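Local atomic coordinates of protein tudor (Drosophila melanogaster, PDB entry 3NTK), a protein that is required for germ cell formation and probably acts in the piRNA pathway with the Piwi proteins Aubergine and AGO3, binding methylated arginine through its Tudor domains. Residues S16-M21 with E79-D84; E22-A27 with A105-H110; L53-F58 with E62-A67. One frame throughout, in Å; residues are numbered along the deposited sequence.

Interaction 1 (S16-M21 with E79-D84); sequences SFYVQM and EVHFID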
# COMPACT_ATOMS: atom_id res chain seq x y z
N SER A 16 -8.08 -6.22 -6.16
CA SER A 16 -7.07 -5.18 -6.05
C SER A 16 -7.08 -4.46 -4.71
O SER A 16 -7.94 -3.61 -4.45
CB SER A 16 -7.23 -4.15 -7.17
OG SER A 16 -6.14 -3.23 -7.15
N PHE A 17 -6.13 -4.82 -3.86
CA PHE A 17 -5.99 -4.17 -2.56
C PHE A 17 -4.53 -4.16 -2.14
O PHE A 17 -3.68 -4.83 -2.74
CB PHE A 17 -6.88 -4.84 -1.50
CG PHE A 17 -6.58 -6.29 -1.25
CD1 PHE A 17 -7.09 -7.29 -2.07
CD2 PHE A 17 -5.81 -6.67 -0.14
CE1 PHE A 17 -6.86 -8.64 -1.79
CE2 PHE A 17 -5.58 -8.01 0.14
CZ PHE A 17 -6.10 -9.00 -0.69
N TYR A 18 -4.22 -3.36 -1.12
CA TYR A 18 -2.85 -3.25 -0.62
C TYR A 18 -2.76 -3.59 0.86
O TYR A 18 -3.66 -3.27 1.64
CB TYR A 18 -2.32 -1.83 -0.82
CG TYR A 18 -2.07 -1.46 -2.26
CD1 TYR A 18 -3.12 -1.04 -3.09
CD2 TYR A 18 -0.79 -1.52 -2.79
CE1 TYR A 18 -2.88 -0.70 -4.43
CE2 TYR A 18 -0.54 -1.18 -4.12
CZ TYR A 18 -1.59 -0.77 -4.93
OH TYR A 18 -1.32 -0.45 -6.24
N VAL A 19 -1.66 -4.23 1.24
CA VAL A 19 -1.44 -4.61 2.62
C VAL A 19 -0.04 -4.24 3.09
O VAL A 19 0.86 -3.97 2.29
CB VAL A 19 -1.60 -6.13 2.82
CG1 VAL A 19 -2.96 -6.58 2.32
CG2 VAL A 19 -0.48 -6.88 2.10
N GLN A 20 0.12 -4.21 4.40
CA GLN A 20 1.41 -3.94 5.02
C GLN A 20 1.63 -5.16 5.89
O GLN A 20 0.89 -5.40 6.85
CB GLN A 20 1.36 -2.66 5.88
CG GLN A 20 1.52 -1.36 5.07
CD GLN A 20 1.51 -0.11 5.94
OE1 GLN A 20 1.82 0.99 5.48
NE2 GLN A 20 1.14 -0.27 7.21
N MET A 21 2.63 -5.95 5.54
CA MET A 21 2.96 -7.16 6.27
C MET A 21 3.54 -6.84 7.64
O MET A 21 4.35 -5.92 7.79
CB MET A 21 3.96 -8.00 5.48
CG MET A 21 3.54 -8.31 4.05
SD MET A 21 2.03 -9.30 3.96
CE MET A 21 2.67 -10.86 4.34
N GLU A 79 0.30 13.11 -10.07
CA GLU A 79 -0.46 12.08 -9.38
C GLU A 79 0.65 11.13 -8.94
O GLU A 79 1.44 10.67 -9.76
CB GLU A 79 -1.41 11.34 -10.33
CG GLU A 79 -2.32 10.38 -9.59
CD GLU A 79 -2.91 9.31 -10.50
OE1 GLU A 79 -3.48 9.66 -11.55
OE2 GLU A 79 -2.79 8.11 -10.15
N VAL A 80 0.72 10.86 -7.65
CA VAL A 80 1.76 9.97 -7.15
C VAL A 80 1.18 8.78 -6.43
O VAL A 80 0.01 8.77 -6.04
CB VAL A 80 2.71 10.71 -6.18
CG1 VAL A 80 3.30 11.94 -6.85
CG2 VAL A 80 1.97 11.09 -4.90
N HIS A 81 2.01 7.76 -6.26
CA HIS A 81 1.63 6.55 -5.55
C HIS A 81 2.58 6.44 -4.37
O HIS A 81 3.80 6.38 -4.56
CB HIS A 81 1.78 5.33 -6.45
CG HIS A 81 1.39 4.05 -5.78
ND1 HIS A 81 2.31 3.18 -5.24
CD2 HIS A 81 0.17 3.52 -5.52
CE1 HIS A 81 1.68 2.16 -4.69
NE2 HIS A 81 0.38 2.34 -4.84
N PHE A 82 2.04 6.44 -3.16
CA PHE A 82 2.87 6.32 -1.97
C PHE A 82 3.17 4.84 -1.78
O PHE A 82 2.36 4.06 -1.27
CB PHE A 82 2.12 6.92 -0.78
CG PHE A 82 1.90 8.40 -0.91
CD1 PHE A 82 2.98 9.28 -0.87
CD2 PHE A 82 0.62 8.92 -1.10
CE1 PHE A 82 2.79 10.66 -1.03
CE2 PHE A 82 0.43 10.29 -1.26
CZ PHE A 82 1.51 11.16 -1.22
N ILE A 83 4.37 4.45 -2.22
CA ILE A 83 4.78 3.05 -2.20
C ILE A 83 4.72 2.31 -0.88
O ILE A 83 4.58 1.08 -0.86
CB ILE A 83 6.19 2.89 -2.79
CG1 ILE A 83 7.22 3.61 -1.91
CG2 ILE A 83 6.21 3.44 -4.22
CD1 ILE A 83 8.65 3.30 -2.32
N ASP A 84 4.83 3.02 0.24
CA ASP A 84 4.80 2.32 1.51
C ASP A 84 3.40 2.26 2.12
O ASP A 84 3.19 1.58 3.13
CB ASP A 84 5.77 2.97 2.49
CG ASP A 84 7.20 2.97 1.97
OD1 ASP A 84 7.61 1.92 1.41
OD2 ASP A 84 7.91 3.99 2.11
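Tyr-18 and His-81 meet ring to ring at the seam between the two halves of an extended Tudor domain: strand 16-21 belongs to the OB-fold half, and strand 78-82 to the four-stranded Tudor sheet. This is a small contact, burying 134 Å² in all, and the two strands do not pair through their backbones. Instead both side chains reach across from opposite directions. Tyr-18 carries its CG anti to its own carbonyl carbon (chi1 -70°), which sends the phenol over to the imidazole; the two planes stand at 45° and the ring centroids lie 5.4 Å apart, an oblique meeting. Arg-106 lies beside the Tyr-18 ring, and His-110, in the strand beside 16-21, also leans on it. A serine in place of Tyr-18 would probably leave the imidazole without its partner across the seam and open a gap beside Arg-106. Further along, the extended chain of Gln-20 brings its terminal amide up to the backbone of Asp-84. The carboxylate of Asp-84 turns to other partners: its OD1 accepts the backbone N-H of Tyr-107 and forms a salt bridge with Arg-66 NH2.

Interaction 2 (E22-A27 with A105-H110); sequences ESDVPA and ARYSRH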
# COMPACT_ATOMS: atom_id res chain seq x y z
N GLU A 22 3.13 -7.61 8.64
CA GLU A 22 3.61 -7.44 10.00
C GLU A 22 5.13 -7.51 10.03
O GLU A 22 5.79 -6.78 10.78
CB GLU A 22 3.01 -8.53 10.89
CG GLU A 22 3.34 -8.41 12.37
CD GLU A 22 2.70 -9.53 13.18
OE1 GLU A 22 3.04 -10.71 12.94
OE2 GLU A 22 1.85 -9.23 14.05
N SER A 23 5.69 -8.39 9.21
CA SER A 23 7.14 -8.56 9.15
C SER A 23 7.88 -7.30 8.67
O SER A 23 9.03 -7.08 9.04
CB SER A 23 7.49 -9.74 8.24
OG SER A 23 7.12 -9.48 6.89
N ASP A 24 7.22 -6.48 7.85
CA ASP A 24 7.85 -5.27 7.34
C ASP A 24 7.64 -4.03 8.21
O ASP A 24 8.22 -2.97 7.94
CB ASP A 24 7.35 -4.94 5.92
CG ASP A 24 7.77 -5.97 4.89
OD1 ASP A 24 8.77 -6.69 5.13
OD2 ASP A 24 7.11 -6.05 3.83
N VAL A 25 6.81 -4.15 9.25
CA VAL A 25 6.53 -3.00 10.11
C VAL A 25 7.78 -2.35 10.70
O VAL A 25 7.93 -1.13 10.65
CB VAL A 25 5.54 -3.39 11.25
CG1 VAL A 25 5.38 -2.23 12.23
CG2 VAL A 25 4.19 -3.75 10.65
N PRO A 26 8.70 -3.15 11.27
CA PRO A 26 9.92 -2.56 11.85
C PRO A 26 10.67 -1.71 10.83
O PRO A 26 11.05 -0.57 11.11
CB PRO A 26 10.72 -3.78 12.29
CG PRO A 26 9.65 -4.78 12.63
CD PRO A 26 8.69 -4.61 11.48
N ALA A 27 10.90 -2.27 9.64
CA ALA A 27 11.61 -1.56 8.58
C ALA A 27 10.86 -0.30 8.18
O ALA A 27 11.46 0.75 7.95
CB ALA A 27 11.81 -2.48 7.38
N ALA A 105 12.88 -1.81 -0.36
CA ALA A 105 11.73 -2.13 -1.19
C ALA A 105 10.49 -1.44 -0.63
O ALA A 105 10.47 -1.03 0.53
CB ALA A 105 11.52 -3.65 -1.21
N ARG A 106 9.46 -1.30 -1.46
CA ARG A 106 8.21 -0.69 -1.03
C ARG A 106 7.66 -1.49 0.15
O ARG A 106 7.78 -2.72 0.18
CB ARG A 106 7.19 -0.69 -2.18
CG ARG A 106 6.85 -2.07 -2.72
CD ARG A 106 5.81 -1.95 -3.84
NE ARG A 106 4.55 -1.42 -3.32
CZ ARG A 106 3.72 -0.63 -4.00
NH1 ARG A 106 4.01 -0.26 -5.25
NH2 ARG A 106 2.61 -0.21 -3.42
N TYR A 107 7.07 -0.79 1.12
CA TYR A 107 6.54 -1.47 2.30
C TYR A 107 5.04 -1.77 2.29
O TYR A 107 4.50 -2.24 3.29
CB TYR A 107 6.96 -0.73 3.57
CG TYR A 107 8.44 -0.85 3.83
CD1 TYR A 107 9.04 -2.11 3.92
CD2 TYR A 107 9.25 0.28 3.94
CE1 TYR A 107 10.41 -2.24 4.12
CE2 TYR A 107 10.62 0.16 4.14
CZ TYR A 107 11.20 -1.10 4.22
OH TYR A 107 12.56 -1.23 4.41
N SER A 108 4.38 -1.47 1.18
CA SER A 108 2.97 -1.83 1.02
C SER A 108 3.03 -2.81 -0.16
O SER A 108 3.89 -2.68 -1.04
CB SER A 108 2.09 -0.61 0.67
OG SER A 108 2.28 -0.17 -0.66
N ARG A 109 2.16 -3.80 -0.15
CA ARG A 109 2.16 -4.79 -1.22
C ARG A 109 0.81 -4.89 -1.90
O ARG A 109 -0.22 -4.95 -1.24
CB ARG A 109 2.52 -6.16 -0.67
CG ARG A 109 3.83 -6.17 0.06
CD ARG A 109 4.22 -7.57 0.45
NE ARG A 109 5.41 -7.55 1.29
CZ ARG A 109 6.11 -8.64 1.61
NH1 ARG A 109 5.72 -9.83 1.17
NH2 ARG A 109 7.18 -8.53 2.38
N HIS A 110 0.83 -4.90 -3.23
CA HIS A 110 -0.40 -5.03 -3.98
C HIS A 110 -0.76 -6.52 -4.00
O HIS A 110 0.11 -7.38 -4.20
CB HIS A 110 -0.23 -4.52 -5.41
CG HIS A 110 -1.50 -4.54 -6.21
ND1 HIS A 110 -1.67 -5.34 -7.32
CD2 HIS A 110 -2.68 -3.90 -6.02
CE1 HIS A 110 -2.90 -5.20 -7.78
NE2 HIS A 110 -3.53 -4.33 -7.01
O HOH W 1 4.57 -5.06 3.50
O HOH W 2 7.62 -5.18 1.08
O HOH W 3 13.66 0.80 6.00
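Asp-24 OD2 is gripped from several quarters at once. Arg-109 NH2 gives it the strongest direct bond, 2.9 Å long with an N-H...O angle of 149°, the charged core of a salt bridge. It arrives on the syn side of the carboxylate, somewhat out of its plane, and the two flat groups are turned 40° against each other. Arg-109 NE adds a weak bond to the same OD2 at 3.4 Å. The Arg-109 side chain, extended from CG to NE and crossing Asp-24 at about a right angle, brings the guanidinium up to this oxygen. Two waters also donate to it: water 1, 2.7 Å from Asp-24 OD2, passes a second hydrogen to Tyr-107 O, and water 2 links OD2 to Arg-106 O. Through these two waters the carboxylate is also tied to the loop backbone.

Beside the charges comes the packing round the Tyr-107 ring. Ala-27 CB makes an apolar contact 3.5 Å from Tyr-107 CZ, while the carbonyl carbon of Ala-27 is over one face of the ring near its rim. Ala-105 O lies over the centre of the opposite face, 3.6 Å above the plane, so the phenol is sandwiched. Water 3 joins Ala-27 O to Tyr-107 OH. Leu-28 and Met-31 of the same helix carry the packing on Tyr-107 further. The contact fastens the start of helix 25-38 to the loop leading into strand 109-113. With an arginine and two donating waters on one oxygen, Asp-24 is likely to stay ionised, as its partial exposure to solvent also favours.

Interaction 3 (L53-F58 with E62-A67); sequences LCVAQF and EVFYRA
Gln-57 lays its CB over one face of the Phe-64 ring, 3.7 Å from the centroid and 20° off the ring normal, a CH-pi contact between members of a non-hydrogen-bonded antiparallel pair. With CG anti to the backbone N (chi1 -177°), the rest of Gln-57 runs out past the ring, and NE2 donates to Glu-62 O at 2.9 Å, approaching from above the carbonyl plane. On the same face of the sheet Val-55 meets Phe-64 at about a right angle, CG1 lying 3.6 Å from CB of the phenylalanine.

The other face is arranged differently. Phe-58 CB touches the edge of the Tyr-65 ring in its plane, 3.6 Å from CE2, and the two side chains run at a slant to one another. Val-63 CG1 covers a face of that tyrosine, whose OH is bonded to Asp-61 OD2 in the turn. Next along, the small side chains of Ala-56 and Ala-67 meet diagonally across the strands with their CB atoms 3.7 Å apart, and Phe-82 packs on both.

Beneath the side chains the backbone bonds are regular: Ala-56 and Tyr-65 exchange two, each 2.9 Å from N to O, as Cys-54 and Ala-67 do at 2.8 Å. This is the first hairpin of the four-stranded Tudor sheet. Phe-58 and Tyr-65, together with Phe-82 and Phe-85 against which their rings rest, probably form the aromatic cage that takes methylarginine, as in Tudor domains that recognise this mark.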
# COMPACT_ATOMS: atom_id res chain seq x y z
N LEU A 53 11.14 8.46 -8.64
CA LEU A 53 10.96 8.20 -7.21
C LEU A 53 11.38 9.46 -6.46
O LEU A 53 12.37 10.09 -6.81
CB LEU A 53 11.82 7.02 -6.77
CG LEU A 53 11.23 6.12 -5.69
CD1 LEU A 53 9.97 5.45 -6.22
CD2 LEU A 53 12.26 5.07 -5.28
N CYS A 54 10.62 9.82 -5.43
CA CYS A 54 10.94 11.01 -4.66
C CYS A 54 10.22 10.96 -3.31
O CYS A 54 9.72 9.92 -2.89
CB CYS A 54 10.50 12.25 -5.42
SG CYS A 54 8.69 12.35 -5.69
N VAL A 55 10.21 12.11 -2.65
CA VAL A 55 9.54 12.28 -1.37
C VAL A 55 8.45 13.28 -1.72
O VAL A 55 8.73 14.34 -2.26
CB VAL A 55 10.49 12.88 -0.31
CG1 VAL A 55 9.73 13.15 0.97
CG2 VAL A 55 11.63 11.91 -0.04
N ALA A 56 7.20 12.93 -1.42
CA ALA A 56 6.09 13.80 -1.74
C ALA A 56 5.15 13.97 -0.55
O ALA A 56 5.02 13.08 0.29
CB ALA A 56 5.32 13.25 -2.94
N GLN A 57 4.50 15.12 -0.49
CA GLN A 57 3.59 15.39 0.61
C GLN A 57 2.16 14.99 0.27
O GLN A 57 1.65 15.31 -0.79
CB GLN A 57 3.64 16.87 0.98
CG GLN A 57 2.77 17.23 2.17
CD GLN A 57 2.88 18.70 2.54
OE1 GLN A 57 2.64 19.58 1.72
NE2 GLN A 57 3.26 18.95 3.79
N PHE A 58 1.54 14.25 1.19
CA PHE A 58 0.15 13.82 1.03
C PHE A 58 -0.67 14.98 1.58
O PHE A 58 -0.69 15.21 2.79
CB PHE A 58 -0.08 12.54 1.85
CG PHE A 58 -1.47 11.98 1.74
CD1 PHE A 58 -2.24 12.18 0.60
CD2 PHE A 58 -1.99 11.20 2.76
CE1 PHE A 58 -3.51 11.59 0.47
CE2 PHE A 58 -3.26 10.60 2.65
CZ PHE A 58 -4.01 10.80 1.50
N GLU A 62 -0.58 16.00 5.10
CA GLU A 62 0.48 17.00 5.14
C GLU A 62 1.80 16.37 5.58
O GLU A 62 2.73 17.07 5.98
CB GLU A 62 0.11 18.16 6.07
CG GLU A 62 -1.05 19.00 5.57
CD GLU A 62 -1.14 20.35 6.26
OE1 GLU A 62 -1.21 20.39 7.51
OE2 GLU A 62 -1.13 21.38 5.55
N VAL A 63 1.88 15.05 5.49
CA VAL A 63 3.09 14.32 5.86
C VAL A 63 3.85 13.93 4.59
O VAL A 63 3.24 13.70 3.56
CB VAL A 63 2.73 13.02 6.63
CG1 VAL A 63 3.98 12.22 6.94
CG2 VAL A 63 1.98 13.37 7.91
N PHE A 64 5.18 13.88 4.66
CA PHE A 64 5.97 13.48 3.50
C PHE A 64 6.24 11.97 3.50
O PHE A 64 6.60 11.40 4.53
CB PHE A 64 7.31 14.24 3.45
CG PHE A 64 7.18 15.66 2.97
CD1 PHE A 64 6.93 16.69 3.87
CD2 PHE A 64 7.28 15.96 1.62
CE1 PHE A 64 6.78 18.00 3.43
CE2 PHE A 64 7.12 17.27 1.17
CZ PHE A 64 6.87 18.29 2.08
N TYR A 65 6.05 11.34 2.34
CA TYR A 65 6.25 9.90 2.18
C TYR A 65 7.04 9.59 0.90
O TYR A 65 7.14 10.44 0.00
CB TYR A 65 4.90 9.18 2.01
CG TYR A 65 3.90 9.35 3.13
CD1 TYR A 65 4.06 8.67 4.34
CD2 TYR A 65 2.78 10.15 2.97
CE1 TYR A 65 3.11 8.79 5.36
CE2 TYR A 65 1.82 10.28 3.98
CZ TYR A 65 1.99 9.59 5.17
OH TYR A 65 1.05 9.70 6.16
N ARG A 66 7.57 8.38 0.81
CA ARG A 66 8.28 7.98 -0.40
C ARG A 66 7.18 7.86 -1.45
O ARG A 66 6.09 7.34 -1.16
CB ARG A 66 8.99 6.62 -0.23
CG ARG A 66 10.14 6.63 0.78
CD ARG A 66 11.11 5.47 0.53
NE ARG A 66 10.48 4.17 0.75
CZ ARG A 66 11.05 3.00 0.47
NH1 ARG A 66 12.28 2.97 -0.03
NH2 ARG A 66 10.40 1.87 0.70
N ALA A 67 7.45 8.32 -2.66
CA ALA A 67 6.44 8.29 -3.69
C ALA A 67 6.99 8.09 -5.10
O ALA A 67 8.14 8.44 -5.39
CB ALA A 67 5.63 9.58 -3.64

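In the fold
Interaction 3 is internal to the Tudor sheet, a partly buried, backbone-bonded hairpin centred about 14 Å from the chain's centre, its packing mostly aromatic and aliphatic, with Gln-57 and Arg-66 adding polar groups on one face. Interactions 1 and 2 tie elements together by side chains and, in interaction 2, bridging waters. The centre of interaction 1 lies about 2 Å from that of the chain; partly buried, it joins the two halves through aromatic rings. Interaction 2 is a surface contact of charges and waters. It shares a sheet with interaction 1, since Val-19 O receives the N-H of Arg-109. Arg-66 unites all three: from the hairpin it reaches Asp-84 in 79-84 and Ala-105 O in 105-110.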